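Local coordinates for putative uncharacterized protein PH0242 (Pyrococcus horikoshii, PDB 3VU1) that is the C-terminal globular domain of an archaeal oligosaccharyltransferase, AglB, modelled with a calcium ion, at residues 124-129 and 138-143; 144-147 and 152-155; 157-162 and 188-193; 192-197 and 201-206. One frame throughout, in Å; residues are numbered along the deposited sequence. Where two conformers were deposited one is given.

Contact 1: 124-129 and 138-143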
loop_
_atom_site.group_PDB
_atom_site.type_symbol
_atom_site.label_atom_id
_atom_site.label_comp_id
_atom_site.label_asym_id
_atom_site.label_seq_id
_atom_site.Cartn_x
_atom_site.Cartn_y
_atom_site.Cartn_z
ATOM N N THR A 124 11.910 -5.592 -17.005
ATOM C CA THR A 124 10.816 -4.716 -16.565
ATOM C C THR A 124 11.252 -3.331 -16.059
ATOM O O THR A 124 10.554 -2.333 -16.299
ATOM C CB THR A 124 9.867 -5.393 -15.560
ATOM O OG1 THR A 124 10.633 -5.923 -14.469
ATOM C CG2 THR A 124 9.065 -6.525 -16.256
ATOM N N ILE A 125 12.403 -3.283 -15.379
ATOM C CA ILE A 125 12.943 -2.061 -14.782
ATOM C C ILE A 125 14.474 -2.062 -14.788
ATOM O O ILE A 125 15.108 -2.976 -14.309
ATOM C CB ILE A 125 12.450 -1.820 -13.326
ATOM C CG1 ILE A 125 10.950 -1.999 -13.228
ATOM C CG2 ILE A 125 12.815 -0.409 -12.857
ATOM C CD1 ILE A 125 10.354 -1.378 -11.992
ATOM N N LEU A 126 15.043 -1.003 -15.325
ATOM C CA LEU A 126 16.456 -0.783 -15.309
ATOM C C LEU A 126 16.679 0.638 -14.790
ATOM O O LEU A 126 15.886 1.550 -15.081
ATOM C CB LEU A 126 16.971 -0.899 -16.717
ATOM C CG LEU A 126 18.297 -1.592 -16.966
ATOM C CD1 LEU A 126 18.469 -2.846 -16.119
ATOM C CD2 LEU A 126 18.287 -1.954 -18.440
ATOM N N LEU A 127 17.741 0.810 -14.001
ATOM C CA LEU A 127 18.069 2.093 -13.401
ATOM C C LEU A 127 19.346 2.681 -13.984
ATOM O O LEU A 127 20.346 1.975 -14.226
ATOM C CB LEU A 127 18.200 1.978 -11.890
ATOM C CG LEU A 127 16.892 1.673 -11.193
ATOM C CD1 LEU A 127 17.101 1.765 -9.694
ATOM C CD2 LEU A 127 15.764 2.601 -11.654
ATOM N N THR A 128 19.316 3.983 -14.218
ATOM C CA THR A 128 20.521 4.660 -14.631
ATOM C C THR A 128 20.830 5.782 -13.654
ATOM O O THR A 128 19.930 6.333 -13.030
ATOM C CB THR A 128 20.443 5.139 -16.094
ATOM O OG1 THR A 128 19.322 6.012 -16.259
ATOM C CG2 THR A 128 20.339 3.935 -17.062
ATOM N N GLN A 129 22.117 6.070 -13.496
ATOM C CA GLN A 129 22.605 7.052 -12.534
ATOM C C GLN A 129 22.891 8.301 -13.324
ATOM O O GLN A 129 23.480 8.231 -14.393
ATOM C CB GLN A 129 23.891 6.530 -11.888
ATOM C CG GLN A 129 23.975 6.687 -10.374
ATOM C CD GLN A 129 22.720 6.207 -9.643
ATOM O OE1 GLN A 129 22.282 5.065 -9.823
ATOM N NE2 GLN A 129 22.135 7.084 -8.809
ATOM N N PRO A 138 26.808 1.465 -16.691
ATOM C CA PRO A 138 27.925 0.722 -17.238
ATOM C C PRO A 138 27.632 -0.766 -17.447
ATOM O O PRO A 138 27.831 -1.263 -18.561
ATOM C CB PRO A 138 29.013 0.889 -16.163
ATOM C CG PRO A 138 28.351 1.547 -14.989
ATOM C CD PRO A 138 27.260 2.359 -15.611
ATOM N N TYR A 139 27.146 -1.444 -16.401
ATOM C CA TYR A 139 26.967 -2.901 -16.432
ATOM C C TYR A 139 26.001 -3.335 -17.533
ATOM O O TYR A 139 26.205 -4.380 -18.159
ATOM C CB TYR A 139 26.522 -3.429 -15.061
ATOM C CG TYR A 139 26.389 -4.945 -14.915
ATOM C CD1 TYR A 139 27.503 -5.754 -14.688
ATOM C CD2 TYR A 139 25.135 -5.557 -14.951
ATOM C CE1 TYR A 139 27.373 -7.126 -14.533
ATOM C CE2 TYR A 139 24.995 -6.923 -14.787
ATOM C CZ TYR A 139 26.112 -7.701 -14.571
ATOM O OH TYR A 139 25.952 -9.060 -14.413
ATOM N N ALA A 140 24.963 -2.533 -17.784
ATOM C CA ALA A 140 24.003 -2.810 -18.867
ATOM C C ALA A 140 24.381 -2.113 -20.165
ATOM O O ALA A 140 23.679 -2.253 -21.158
ATOM C CB ALA A 140 22.599 -2.400 -18.451
ATOM N N ARG A 141 25.480 -1.348 -20.145
ATOM C CA ARG A 141 25.989 -0.588 -21.309
ATOM C C ARG A 141 24.960 0.388 -21.832
ATOM O O ARG A 141 24.696 0.437 -23.034
ATOM C CB ARG A 141 26.469 -1.511 -22.439
ATOM C CG ARG A 141 27.732 -2.291 -22.094
ATOM C CD ARG A 141 28.142 -3.230 -23.214
ATOM N NE ARG A 141 28.938 -4.346 -22.696
ATOM C CZ ARG A 141 28.489 -5.591 -22.520
ATOM N NH1 ARG A 141 27.236 -5.920 -22.828
ATOM N NH2 ARG A 141 29.306 -6.521 -22.038
ATOM N N ILE A 142 24.376 1.156 -20.917
ATOM C CA ILE A 142 23.301 2.072 -21.268
ATOM C C ILE A 142 23.699 3.508 -21.010
ATOM O O ILE A 142 24.306 3.815 -19.971
ATOM C CB ILE A 142 21.975 1.740 -20.514
ATOM C CG1 ILE A 142 21.423 0.396 -20.994
ATOM C CG2 ILE A 142 20.938 2.832 -20.722
ATOM C CD1 ILE A 142 19.940 0.213 -20.799
ATOM N N VAL A 143 23.351 4.378 -21.959
ATOM C CA VAL A 143 23.515 5.818 -21.792
ATOM C C VAL A 143 22.266 6.500 -22.293
ATOM O O VAL A 143 21.939 6.397 -23.477
ATOM C CB VAL A 143 24.739 6.399 -22.550
ATOM C CG1 VAL A 143 24.782 7.914 -22.402
ATOM C CG2 VAL A 143 26.045 5.807 -22.042
#

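Contact 2: 144-147 and 152-155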
loop_
_atom_site.group_PDB
_atom_site.type_symbol
_atom_site.label_atom_id
_atom_site.label_comp_id
_atom_site.label_asym_id
_atom_site.label_seq_id
_atom_site.Cartn_x
_atom_site.Cartn_y
_atom_site.Cartn_z
ATOM N N ILE A 144 21.571 7.191 -21.393
ATOM C CA ILE A 144 20.404 7.974 -21.778
ATOM C C ILE A 144 20.780 9.455 -21.796
ATOM O O ILE A 144 21.390 9.971 -20.846
ATOM C CB ILE A 144 19.217 7.755 -20.822
ATOM C CG1 ILE A 144 18.814 6.275 -20.772
ATOM C CG2 ILE A 144 18.031 8.604 -21.246
ATOM C CD1 ILE A 144 18.069 5.917 -19.497
ATOM N N LYS A 145 20.427 10.130 -22.886
ATOM C CA LYS A 145 20.725 11.555 -23.045
ATOM C C LYS A 145 19.618 12.289 -23.786
ATOM O O LYS A 145 18.838 11.677 -24.523
ATOM C CB LYS A 145 22.079 11.764 -23.741
ATOM C CG LYS A 145 22.149 11.277 -25.172
ATOM C CD LYS A 145 23.432 10.492 -25.419
ATOM C CE LYS A 145 24.677 11.361 -25.549
ATOM N NZ LYS A 145 25.916 10.533 -25.414
ATOM N N VAL A 146 19.550 13.601 -23.570
ATOM C CA VAL A 146 18.649 14.451 -24.337
ATOM C C VAL A 146 19.395 14.987 -25.557
ATOM O O VAL A 146 20.496 15.516 -25.436
ATOM C CB VAL A 146 18.132 15.627 -23.506
ATOM C CG1 VAL A 146 16.839 16.149 -24.108
ATOM C CG2 VAL A 146 17.919 15.209 -22.061
ATOM N N ILE A 147 18.803 14.815 -26.732
ATOM C CA ILE A 147 19.348 15.347 -27.976
ATOM C C ILE A 147 18.449 16.503 -28.421
ATOM O O ILE A 147 17.224 16.434 -28.264
ATOM C CB ILE A 147 19.402 14.258 -29.090
ATOM C CG1 ILE A 147 20.078 12.957 -28.605
ATOM C CG2 ILE A 147 20.043 14.785 -30.375
ATOM C CD1 ILE A 147 21.535 13.065 -28.208
ATOM N N THR A 152 13.678 20.795 -31.918
ATOM C CA THR A 152 12.963 19.922 -30.977
ATOM C C THR A 152 13.868 19.059 -30.059
ATOM O O THR A 152 15.062 18.895 -30.323
ATOM C CB THR A 152 11.920 19.050 -31.743
ATOM O OG1 THR A 152 10.879 18.627 -30.853
ATOM C CG2 THR A 152 12.569 17.838 -32.430
ATOM N N ARG A 153 13.270 18.538 -28.983
ATOM C CA ARG A 153 13.906 17.628 -28.018
ATOM C C ARG A 153 13.492 16.171 -28.243
ATOM O O ARG A 153 12.361 15.870 -28.628
ATOM C CB ARG A 153 13.472 17.996 -26.602
ATOM C CG ARG A 153 13.911 19.363 -26.125
ATOM C CD ARG A 153 15.076 19.234 -25.163
ATOM N NE ARG A 153 15.040 20.267 -24.136
ATOM C CZ ARG A 153 14.147 20.326 -23.146
ATOM N NH1 ARG A 153 13.188 19.412 -23.037
ATOM N NH2 ARG A 153 14.205 21.313 -22.258
ATOM N N ARG A 154 14.405 15.254 -27.975
ATOM C CA ARG A 154 14.054 13.841 -27.967
ATOM C C ARG A 154 14.927 13.073 -26.954
ATOM O O ARG A 154 16.010 13.538 -26.553
ATOM C CB ARG A 154 14.104 13.239 -29.384
ATOM C CG ARG A 154 15.500 12.815 -29.820
ATOM C CD ARG A 154 15.563 12.139 -31.187
ATOM N NE ARG A 154 16.889 11.552 -31.354
ATOM C CZ ARG A 154 17.934 12.177 -31.890
ATOM N NH1 ARG A 154 17.809 13.416 -32.358
ATOM N NH2 ARG A 154 19.105 11.557 -31.968
ATOM N N ILE A 155 14.448 11.912 -26.514
ATOM C CA ILE A 155 15.253 11.113 -25.619
ATOM C C ILE A 155 15.907 10.011 -26.423
ATOM O O ILE A 155 15.251 9.327 -27.187
ATOM C CB ILE A 155 14.449 10.591 -24.402
ATOM C CG1 ILE A 155 13.867 11.759 -23.592
ATOM C CG2 ILE A 155 15.296 9.685 -23.501
ATOM C CD1 ILE A 155 14.896 12.688 -22.992
#

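Contact 3: 157-162 and 188-193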
loop_
_atom_site.group_PDB
_atom_site.type_symbol
_atom_site.label_atom_id
_atom_site.label_comp_id
_atom_site.label_asym_id
_atom_site.label_seq_id
_atom_site.Cartn_x
_atom_site.Cartn_y
_atom_site.Cartn_z
ATOM N N VAL A 157 18.107 6.532 -25.985
ATOM C CA VAL A 157 18.632 5.490 -25.125
ATOM C C VAL A 157 19.551 4.662 -25.990
ATOM O O VAL A 157 19.108 4.056 -26.961
ATOM C CB VAL A 157 17.504 4.605 -24.545
ATOM C CG1 VAL A 157 18.079 3.494 -23.668
ATOM C CG2 VAL A 157 16.497 5.444 -23.762
ATOM N N ASN A 158 20.838 4.665 -25.648
ATOM C CA ASN A 158 21.841 3.873 -26.363
ATOM C C ASN A 158 22.168 2.641 -25.571
ATOM O O ASN A 158 22.542 2.723 -24.384
ATOM C CB ASN A 158 23.121 4.675 -26.612
ATOM C CG ASN A 158 22.857 5.988 -27.323
ATOM O OD1 ASN A 158 23.228 7.050 -26.834
ATOM N ND2 ASN A 158 22.195 5.925 -28.472
ATOM N N ILE A 159 22.001 1.499 -26.226
ATOM C CA ILE A 159 22.257 0.207 -25.616
ATOM C C ILE A 159 23.223 -0.491 -26.539
ATOM O O ILE A 159 22.821 -1.021 -27.579
ATOM C CB ILE A 159 20.958 -0.619 -25.489
ATOM C CG1 ILE A 159 19.834 0.250 -24.902
ATOM C CG2 ILE A 159 21.205 -1.883 -24.665
ATOM C CD1 ILE A 159 18.510 -0.462 -24.715
ATOM N N GLY A 160 24.501 -0.475 -26.174
ATOM C CA GLY A 160 25.562 -0.860 -27.110
ATOM C C GLY A 160 25.538 0.057 -28.330
ATOM O O GLY A 160 25.397 1.283 -28.210
ATOM N N GLN A 161 25.626 -0.533 -29.515
ATOM C CA GLN A 161 25.741 0.263 -30.745
ATOM C C GLN A 161 24.404 0.832 -31.249
ATOM O O GLN A 161 24.398 1.796 -32.018
ATOM C CB GLN A 161 26.473 -0.517 -31.851
ATOM C CG GLN A 161 27.713 -1.279 -31.382
ATOM C CD GLN A 161 27.420 -2.712 -30.909
ATOM O OE1 GLN A 161 28.333 -3.542 -30.828
ATOM N NE2 GLN A 161 26.150 -3.009 -30.598
ATOM N N LEU A 162 23.286 0.261 -30.802
ATOM C CA LEU A 162 21.951 0.707 -31.241
ATOM C C LEU A 162 21.383 1.814 -30.370
ATOM O O LEU A 162 21.591 1.841 -29.163
ATOM C CB LEU A 162 20.954 -0.473 -31.393
ATOM C CG LEU A 162 20.907 -1.703 -30.443
ATOM C CD1 LEU A 162 19.632 -2.515 -30.664
ATOM C CD2 LEU A 162 22.132 -2.633 -30.499
ATOM N N SER A 188 13.766 -2.478 -34.888
ATOM C CA SER A 188 13.043 -3.313 -33.920
ATOM C C SER A 188 12.368 -2.556 -32.759
ATOM O O SER A 188 12.866 -1.527 -32.301
ATOM C CB SER A 188 13.968 -4.400 -33.366
ATOM O OG SER A 188 15.099 -3.820 -32.748
ATOM N N PRO A 189 11.232 -3.089 -32.268
ATOM C CA PRO A 189 10.413 -2.459 -31.205
ATOM C C PRO A 189 11.176 -2.143 -29.905
ATOM O O PRO A 189 12.079 -2.895 -29.510
ATOM C CB PRO A 189 9.322 -3.514 -30.923
ATOM C CG PRO A 189 9.885 -4.803 -31.445
ATOM C CD PRO A 189 10.680 -4.401 -32.657
ATOM N N PHE A 190 10.798 -1.032 -29.266
ATOM C CA PHE A 190 11.362 -0.598 -27.984
ATOM C C PHE A 190 10.223 -0.118 -27.090
ATOM O O PHE A 190 9.994 1.102 -26.954
ATOM C CB PHE A 190 12.382 0.522 -28.217
ATOM C CG PHE A 190 13.201 0.885 -27.013
ATOM C CD1 PHE A 190 14.109 -0.027 -26.461
ATOM C CD2 PHE A 190 13.098 2.170 -26.451
ATOM C CE1 PHE A 190 14.890 0.324 -25.356
ATOM C CE2 PHE A 190 13.858 2.518 -25.334
ATOM C CZ PHE A 190 14.764 1.598 -24.793
ATOM N N PRO A 191 9.487 -1.082 -26.478
ATOM C CA PRO A 191 8.255 -0.745 -25.754
ATOM C C PRO A 191 8.546 -0.318 -24.308
ATOM O O PRO A 191 8.006 -0.887 -23.349
ATOM C CB PRO A 191 7.446 -2.037 -25.838
ATOM C CG PRO A 191 8.478 -3.119 -25.934
ATOM C CD PRO A 191 9.776 -2.528 -26.406
ATOM N N TYR A 192 9.387 0.706 -24.181
ATOM C CA TYR A 192 9.816 1.203 -22.895
ATOM C C TYR A 192 9.451 2.646 -22.710
ATOM O O TYR A 192 9.339 3.401 -23.667
ATOM C CB TYR A 192 11.321 1.014 -22.743
ATOM C CG TYR A 192 11.691 -0.437 -22.580
ATOM C CD1 TYR A 192 11.876 -1.252 -23.692
ATOM C CD2 TYR A 192 11.820 -1.006 -21.305
ATOM C CE1 TYR A 192 12.192 -2.595 -23.544
ATOM C CE2 TYR A 192 12.139 -2.347 -21.156
ATOM C CZ TYR A 192 12.318 -3.135 -22.276
ATOM O OH TYR A 192 12.626 -4.469 -22.143
ATOM N N VAL A 193 9.270 3.011 -21.457
ATOM C CA VAL A 193 8.974 4.369 -21.036
ATOM C C VAL A 193 10.205 4.842 -20.255
ATOM O O VAL A 193 10.841 4.016 -19.587
ATOM C CB VAL A 193 7.689 4.394 -20.149
ATOM C CG1 VAL A 193 7.540 5.717 -19.403
ATOM C CG2 VAL A 193 6.448 4.114 -20.989
#

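Contact 4: 192-197 and 201-206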
loop_
_atom_site.group_PDB
_atom_site.type_symbol
_atom_site.label_atom_id
_atom_site.label_comp_id
_atom_site.label_asym_id
_atom_site.label_seq_id
_atom_site.Cartn_x
_atom_site.Cartn_y
_atom_site.Cartn_z
ATOM N N TYR A 192 9.387 0.706 -24.181
ATOM C CA TYR A 192 9.816 1.203 -22.895
ATOM C C TYR A 192 9.451 2.646 -22.710
ATOM O O TYR A 192 9.339 3.401 -23.667
ATOM C CB TYR A 192 11.321 1.014 -22.743
ATOM C CG TYR A 192 11.691 -0.437 -22.580
ATOM C CD1 TYR A 192 11.876 -1.252 -23.692
ATOM C CD2 TYR A 192 11.820 -1.006 -21.305
ATOM C CE1 TYR A 192 12.192 -2.595 -23.544
ATOM C CE2 TYR A 192 12.139 -2.347 -21.156
ATOM C CZ TYR A 192 12.318 -3.135 -22.276
ATOM O OH TYR A 192 12.626 -4.469 -22.143
ATOM N N VAL A 193 9.270 3.011 -21.457
ATOM C CA VAL A 193 8.974 4.369 -21.036
ATOM C C VAL A 193 10.205 4.842 -20.255
ATOM O O VAL A 193 10.841 4.016 -19.587
ATOM C CB VAL A 193 7.689 4.394 -20.149
ATOM C CG1 VAL A 193 7.540 5.717 -19.403
ATOM C CG2 VAL A 193 6.448 4.114 -20.989
ATOM N N VAL A 194 10.563 6.133 -20.346
ATOM C CA VAL A 194 11.684 6.638 -19.552
ATOM C C VAL A 194 11.216 7.681 -18.593
ATOM O O VAL A 194 10.390 8.491 -18.944
ATOM C CB VAL A 194 12.815 7.203 -20.403
ATOM C CG1 VAL A 194 13.840 7.903 -19.527
ATOM C CG2 VAL A 194 13.499 6.086 -21.156
ATOM N N TYR A 195 11.712 7.626 -17.365
ATOM C CA TYR A 195 11.472 8.694 -16.397
ATOM C C TYR A 195 12.800 9.300 -15.982
ATOM O O TYR A 195 13.689 8.580 -15.493
ATOM C CB TYR A 195 10.755 8.187 -15.160
ATOM C CG TYR A 195 9.357 7.682 -15.411
ATOM C CD1 TYR A 195 8.341 8.534 -15.845
ATOM C CD2 TYR A 195 9.043 6.328 -15.205
ATOM C CE1 TYR A 195 7.056 8.052 -16.060
ATOM C CE2 TYR A 195 7.770 5.847 -15.409
ATOM C CZ TYR A 195 6.778 6.704 -15.830
ATOM O OH TYR A 195 5.514 6.189 -16.024
ATOM N N LEU A 196 12.936 10.611 -16.197
ATOM C CA LEU A 196 14.163 11.325 -15.846
ATOM C C LEU A 196 13.950 12.129 -14.587
ATOM O O LEU A 196 13.072 12.986 -14.544
ATOM C CB LEU A 196 14.619 12.230 -16.998
ATOM C CG LEU A 196 15.023 11.491 -18.281
ATOM C CD1 LEU A 196 15.601 12.438 -19.311
ATOM C CD2 LEU A 196 15.986 10.333 -18.035
ATOM N N THR A 197 14.729 11.832 -13.558
ATOM C CA THR A 197 14.684 12.612 -12.316
ATOM C C THR A 197 16.063 13.255 -12.113
ATOM O O THR A 197 17.008 12.934 -12.845
ATOM C CB THR A 197 14.286 11.772 -11.069
ATOM O OG1 THR A 197 15.391 10.977 -10.634
ATOM C CG2 THR A 197 13.098 10.856 -11.360
ATOM N N GLY A 201 17.573 7.833 -13.798
ATOM C CA GLY A 201 16.810 7.588 -15.016
ATOM C C GLY A 201 16.219 6.185 -14.975
ATOM O O GLY A 201 16.959 5.186 -14.996
ATOM N N VAL A 202 14.890 6.110 -14.884
ATOM C CA VAL A 202 14.183 4.844 -14.813
ATOM C C VAL A 202 13.768 4.443 -16.218
ATOM O O VAL A 202 13.141 5.225 -16.944
ATOM C CB VAL A 202 12.925 4.958 -13.942
ATOM C CG1 VAL A 202 12.251 3.595 -13.767
ATOM C CG2 VAL A 202 13.276 5.585 -12.603
ATOM N N LEU A 203 14.144 3.231 -16.601
ATOM C CA LEU A 203 13.700 2.627 -17.849
ATOM C C LEU A 203 12.717 1.490 -17.525
ATOM O O LEU A 203 13.116 0.435 -16.999
ATOM C CB LEU A 203 14.914 2.075 -18.589
ATOM C CG LEU A 203 14.742 1.578 -20.011
ATOM C CD1 LEU A 203 14.510 2.764 -20.923
ATOM C CD2 LEU A 203 15.977 0.795 -20.465
ATOM N N ALA A 204 11.440 1.697 -17.814
ATOM C CA ALA A 204 10.411 0.726 -17.449
ATOM C C ALA A 204 9.683 0.159 -18.661
ATOM O O ALA A 204 9.319 0.877 -19.583
ATOM C CB ALA A 204 9.413 1.341 -16.473
ATOM N N TYR A 205 9.468 -1.144 -18.643
ATOM C CA TYR A 205 8.693 -1.803 -19.666
ATOM C C TYR A 205 7.264 -1.284 -19.567
ATOM O O TYR A 205 6.767 -0.989 -18.472
ATOM C CB TYR A 205 8.777 -3.308 -19.454
ATOM C CG TYR A 205 8.048 -4.125 -20.466
ATOM C CD1 TYR A 205 8.424 -4.110 -21.802
ATOM C CD2 TYR A 205 6.980 -4.934 -20.092
ATOM C CE1 TYR A 205 7.760 -4.874 -22.743
ATOM C CE2 TYR A 205 6.306 -5.705 -21.025
ATOM C CZ TYR A 205 6.710 -5.671 -22.347
ATOM O OH TYR A 205 6.063 -6.434 -23.287
ATOM N N TYR A 206 6.609 -1.152 -20.712
ATOM C CA TYR A 206 5.371 -0.363 -20.770
ATOM C C TYR A 206 4.289 -0.878 -19.833
ATOM O O TYR A 206 3.628 -0.091 -19.174
ATOM C CB TYR A 206 4.860 -0.176 -22.215
ATOM C CG TYR A 206 4.145 -1.358 -22.822
ATOM C CD1 TYR A 206 2.745 -1.387 -22.914
ATOM C CD2 TYR A 206 4.855 -2.451 -23.309
ATOM C CE1 TYR A 206 2.078 -2.473 -23.475
ATOM C CE2 TYR A 206 4.198 -3.536 -23.877
ATOM C CZ TYR A 206 2.814 -3.543 -23.964
ATOM O OH TYR A 206 2.178 -4.628 -24.545
#

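Contact 1: 124-129 and 138-143
Leu-126 and Thr-128 meet Ile-142 across the width of a beta meander in the Insert domain, where strands 125-130 and 142-148 each flank strand 134-137. The spacing supports this reading: the CA atoms of Thr-128 and Ile-142 are 7.6 Å apart, and no hydrogen bond links the two segments. Side chains therefore carry the whole contact. Ile-142 divides its branches between two partners. Its CG1 stands anti to the carbonyl carbon (chi1 -67°), which takes CD1 to 3.6 Å from CD2 of Leu-126, while its CG2 meets CG2 of Thr-128 at 3.9 Å. The Thr-128 and Ile-142 side chains cross at about a right angle. The same Leu-126 CD2 also approaches CB of Ala-140, more loosely, at 4.3 Å. Ala-140 belongs to a type I turn from Pro-138 to Arg-141, closed by Arg-141 N to Pro-138 O (2.8 Å), after which Arg-141 and Ile-142 together face Asn-137 in a G1 beta bulge. Thr-128 turns its methyl to Ile-142 and its OG1 to the carbonyl of Gly-201. On the far side of segment 124-129 lies strand 200-205, paired with it through backbone bonds and sending Leu-203 against Ile-142.

Contact 2: 144-147 and 152-155
Ile-147 and Arg-154 form the hydrogen-bonded pair of the antiparallel hairpin made by strands 142-148 and 153-159; the axes of 144-147 and 153-155 run at 164° between their N-to-C directions. Two backbone bonds define the register: Ile-147 N to Arg-154 O and Arg-154 N to Ile-147 O, both 3.1 Å. The next pair, Val-146 with Ile-155, is non-hydrogen-bonded.

The well-packed part has two components. On one face of the sheet, buried Ile-144 and Ile-155 meet through their CG2 methyls, 3.7 Å apart, in a diagonal contact between side chains that lean across each other. On the other, Arg-154 lies alongside Ile-147 and points the same way, its chain extended from CG to NE; CB of Ile-147 sits 3.6 Å above the guanidinium plane, offset toward the rim. Polar partners further fix the guanidinium, with NH1 bonded to Gln-149 OE1 and NH2 in a salt bridge with Glu-163 OE1.

The solvent side is made by the exposed Val-146 and Arg-153. CG1 of Val-146 lies 3.7 Å from CD of Arg-153, whose chain bends at chi2 and chi3. CG2 of Val-146 reaches CD1 of Ile-155 at 4.0 Å, joining this exposed valine to the buried face.

Beyond Ile-144, strand 134-137 continues the sheet through a backbone bond with Tyr-135. Strand 162-165 lies beyond segment 152-155 and supplies Glu-163, while Leu-196 of strand 192-196 packs on Ile-144 and Ile-155.

Contact 3: 157-162 and 188-193
The ring of Phe-190 meets Val-157 and Ile-159 in a small buried apolar cluster of the curled Insert-domain sheet, joining the end of strand 153-159 to the loop that leads into strand 192-196. CZ lies 4.0 Å from CG1 of Val-157, and CE1 lies 3.8 Å from CD1 of Ile-159. Both aliphatic groups approach the ring obliquely. The directions differ, however: the Val-157 side chain crosses that of Phe-190 at about a right angle, whereas Ile-159 comes from the opposite direction. With no hydrogen bond across the segments, the link rests on these apolar touches.

In the next shell, Ile-159 opens a type II' turn ending at Leu-162, with Gly-160 at its second position; Ile-159 N bonds to Leu-162 O at 3.0 Å, and the return bond is weak. This turn joins strands 153-159 and 162-165 as a tight hairpin. Phe-190 is held by backbone bonding to Gly-182, and its CG stands opposite the backbone N (chi1 -170°), directing the ring toward strand 153-159. Pro-191 is the centre of an inverse gamma turn that brings Tyr-192 back beside the phenylalanine. There, Tyr-192 CD1 stands 3.7 Å above one face of the Phe-190 ring, toward its rim.

Contact 4: 192-197 and 201-206
The carbonyl oxygen of Ala-204 receives Val-193 N at 2.8 Å, with a nearly straight N-H...O angle of 172°, and also a CA-H...O contact from Tyr-192 CA at 3.4 Å. It belongs to the antiparallel hairpin of strands 192-196 and 200-205. Val-193 with Ala-204 and Tyr-195 with Val-202 are hydrogen-bonded pairs, each with two backbone bonds; the intervening pair, Val-194 with Leu-203, is non-hydrogen-bonded.

At one end of the hairpin, Tyr-205 and Tyr-192 form an edge-to-face stack. The edge of Tyr-205 points to the face of Tyr-192, with centroids 5.7 Å apart and planes at 64°. With CG turned away from its backbone N (chi1 -178°), the Tyr-205 ring brings CD1 above that face, toward its rim. The hydroxyl of Tyr-205 is hydrogen-bonded to Glu-111, and that of Tyr-195 to Ala-209 O and Thr-222 OG1.

Val-194 and Leu-203 share one face of the sheet and meet through CG2 and CD1 at 3.5 Å. On the other face, CB of Val-202 lies at the edge of the Tyr-195 ring, close to its plane. A face of that ring receives its own strand neighbour, with Val-193 CG1 3.8 Å above the plane. Near the turn, where Gly-201 pairs with Leu-196, the glycine CA lies 4.2 Å from CD2 of Leu-196.

In the fold
All four contacts belong to the Insert domain, and their centres are between about 10 and 17 Å apart. Contacts 1, 2 and 3 follow one another along the chain; contact 4 begins on Tyr-192 and Val-193, where contact 3 ends. One mixed sheet contains them, running through strands 192-196, 200-205, 125-130, 134-137, 142-148 and 153-159 in that order. Contacts 2 and 4 are hairpins at the two ends of this series, yet they touch: Ile-155 CD1 lies 3.8 Å from Leu-196 CD1. Such packing between strands five places apart shows that the sheet curls strongly, consistent with a barrel-like domain whose apolar interior contacts 1 and 3 help fill.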